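Long-range contact in transcriptional regulator, TetR family (PDB 3VPR), which probably binds operator DNA through a helix-turn-helix motif and represses transcription, as a dimeric member of the TetR family: residues A[69-75]-A[128-133]. Numbering follows the deposited sequence.
Sequences ALEVADP and AILRRG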
loop_
_atom_site.group_PDB
_atom_site.type_symbol
_atom_site.label_atom_id
_atom_site.label_comp_id
_atom_site.label_asym_id
_atom_site.label_seq_id
_atom_site.Cartn_x
_atom_site.Cartn_y
_atom_site.Cartn_z
ATOM N N ALA A 69 -9.271 21.198 2.484
ATOM C CA ALA A 69 -8.676 21.186 3.815
ATOM C C ALA A 69 -7.682 22.306 4.078
ATOM O O ALA A 69 -7.548 22.758 5.213
ATOM C CB ALA A 69 -8.015 19.828 4.081
ATOM N N LEU A 70 -6.978 22.746 3.039
ATOM C CA LEU A 70 -6.005 23.816 3.184
ATOM C C LEU A 70 -6.677 25.106 3.664
ATOM O O LEU A 70 -6.033 25.973 4.267
ATOM C CB LEU A 70 -5.293 24.068 1.850
ATOM C CG LEU A 70 -4.316 23.003 1.337
ATOM C CD1 LEU A 70 -3.738 23.427 -0.008
ATOM C CD2 LEU A 70 -3.200 22.806 2.344
ATOM N N GLU A 71 -7.978 25.213 3.412
ATOM C CA GLU A 71 -8.744 26.393 3.793
ATOM C C GLU A 71 -9.237 26.397 5.235
ATOM O O GLU A 71 -9.806 27.388 5.693
ATOM C CB GLU A 71 -9.930 26.575 2.840
ATOM C CG GLU A 71 -9.523 26.845 1.396
ATOM C CD GLU A 71 -8.664 28.088 1.255
ATOM O OE1 GLU A 71 -9.148 29.183 1.611
ATOM O OE2 GLU A 71 -7.508 27.975 0.789
ATOM N N VAL A 72 -9.017 25.300 5.954
ATOM C CA VAL A 72 -9.440 25.217 7.349
ATOM C C VAL A 72 -8.361 25.811 8.255
ATOM O O VAL A 72 -7.223 25.338 8.276
ATOM C CB VAL A 72 -9.716 23.753 7.768
ATOM C CG1 VAL A 72 -10.106 23.688 9.241
ATOM C CG2 VAL A 72 -10.822 23.171 6.898
ATOM N N ALA A 73 -8.732 26.849 8.999
ATOM C CA ALA A 73 -7.818 27.540 9.902
ATOM C C ALA A 73 -7.114 26.596 10.877
ATOM O O ALA A 73 -5.897 26.467 10.835
ATOM C CB ALA A 73 -8.570 28.627 10.672
ATOM N N ASP A 74 -7.877 25.948 11.752
ATOM C CA ASP A 74 -7.330 25.010 12.737
ATOM C C ASP A 74 -6.631 23.803 12.086
ATOM O O ASP A 74 -7.279 22.919 11.525
ATOM C CB ASP A 74 -8.454 24.538 13.674
ATOM C CG ASP A 74 -8.005 23.456 14.644
ATOM O OD1 ASP A 74 -6.786 23.313 14.874
ATOM O OD2 ASP A 74 -8.879 22.752 15.192
ATOM N N PRO A 75 -5.289 23.758 12.160
ATOM C CA PRO A 75 -4.479 22.672 11.587
ATOM C C PRO A 75 -4.966 21.265 11.943
ATOM O O PRO A 75 -4.849 20.348 11.135
ATOM C CB PRO A 75 -3.083 22.951 12.140
ATOM C CG PRO A 75 -3.075 24.455 12.284
ATOM C CD PRO A 75 -4.435 24.730 12.871
ATOM N N ALA A 128 1.834 20.772 3.680
ATOM C CA ALA A 128 1.573 22.174 4.010
ATOM C C ALA A 128 0.702 22.270 5.258
ATOM O O ALA A 128 0.923 23.138 6.097
ATOM C CB ALA A 128 0.892 22.897 2.833
ATOM N N ILE A 129 -0.291 21.391 5.380
ATOM C CA ILE A 129 -1.158 21.402 6.563
ATOM C C ILE A 129 -0.350 21.025 7.813
ATOM O O ILE A 129 -0.460 21.663 8.854
ATOM C CB ILE A 129 -2.326 20.407 6.426
ATOM C CG1 ILE A 129 -3.272 20.853 5.313
ATOM C CG2 ILE A 129 -3.077 20.290 7.739
ATOM C CD1 ILE A 129 -4.421 19.884 5.068
ATOM N N LEU A 130 0.468 19.988 7.702
ATOM C CA LEU A 130 1.287 19.545 8.825
ATOM C C LEU A 130 2.319 20.603 9.196
ATOM O O LEU A 130 2.505 20.911 10.372
ATOM C CB LEU A 130 1.998 18.231 8.479
ATOM C CG LEU A 130 1.057 17.056 8.201
ATOM C CD1 LEU A 130 1.846 15.861 7.656
ATOM C CD2 LEU A 130 0.317 16.693 9.482
ATOM N N ARG A 131 2.982 21.166 8.187
ATOM C CA ARG A 131 3.993 22.185 8.433
ATOM C C ARG A 131 3.401 23.399 9.156
ATOM O O ARG A 131 4.036 23.964 10.062
ATOM C CB ARG A 131 4.655 22.614 7.117
ATOM C CG ARG A 131 5.607 23.785 7.265
ATOM C CD ARG A 131 6.521 23.944 6.059
ATOM N NE ARG A 131 5.858 23.597 4.807
ATOM C CZ ARG A 131 6.037 22.448 4.162
ATOM N NH1 ARG A 131 6.867 21.533 4.645
ATOM N NH2 ARG A 131 5.369 22.202 3.049
ATOM N N ARG A 132 2.193 23.802 8.765
ATOM C CA ARG A 132 1.554 24.940 9.424
ATOM C C ARG A 132 1.313 24.584 10.883
ATOM O O ARG A 132 1.488 25.417 11.772
ATOM C CB ARG A 132 0.219 25.281 8.763
ATOM C CG ARG A 132 0.331 25.963 7.407
ATOM C CD ARG A 132 -1.038 25.988 6.725
ATOM N NE ARG A 132 -2.109 26.241 7.692
ATOM C CZ ARG A 132 -3.402 26.013 7.464
ATOM N NH1 ARG A 132 -3.809 25.527 6.296
ATOM N NH2 ARG A 132 -4.290 26.255 8.420
ATOM N N GLY A 133 0.910 23.338 11.121
ATOM C CA GLY A 133 0.654 22.883 12.475
ATOM C C GLY A 133 1.898 22.980 13.331
ATOM O O GLY A 133 1.837 23.399 14.489
#
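Ala-128 meets Leu-70 where helix 109-135 packs on the end of helix 47-70, its methyl CB lying 4.1 Å from Leu-70 CD2. One residue on, Ile-129 meets both ends of the 69-75 segment. CG1, anti to the carbonyl carbon (chi1 -66°), touches Leu-70 CD2 at 3.6 Å, the two side chains passing at a slant; CD1 reaches on to Ala-69 CB at 3.7 Å, and CG2 lies beside the backbone oxygen of Pro-75. Arg-132 supplies the polar half. Its chain bends at chi3 (38°) and brings the edge of the guanidinium to the carbonyls at the end of helix 47-70 and in the turn after it. NH2 gives Val-72 O a nearly straight hydrogen bond (3.1 Å, 165°), close to the guanidinium plane, and also lies 2.9 Å from Ala-73 O; NH1 makes a weak, bent bond of 3.0 Å to Leu-70 O. Were Arg-132 an alanine, the carbonyls of Leu-70 and Val-72 would probably lose these donors, and the turn would be less firmly held. Gly-133 then packs its CA against Pro-75 CB at 3.8 Å, the residue pair whose CA atoms are nearest across the two segments. The contact thus ties the corner between helices 47-70 and 75-92, whose second helix is N-capped by Asp-74, to helix 109-135 in the all-helical C-terminal domain; Phe-82 of helix 75-92 packs on Ala-69, and helix 144-161 touches Leu-130 and Arg-131.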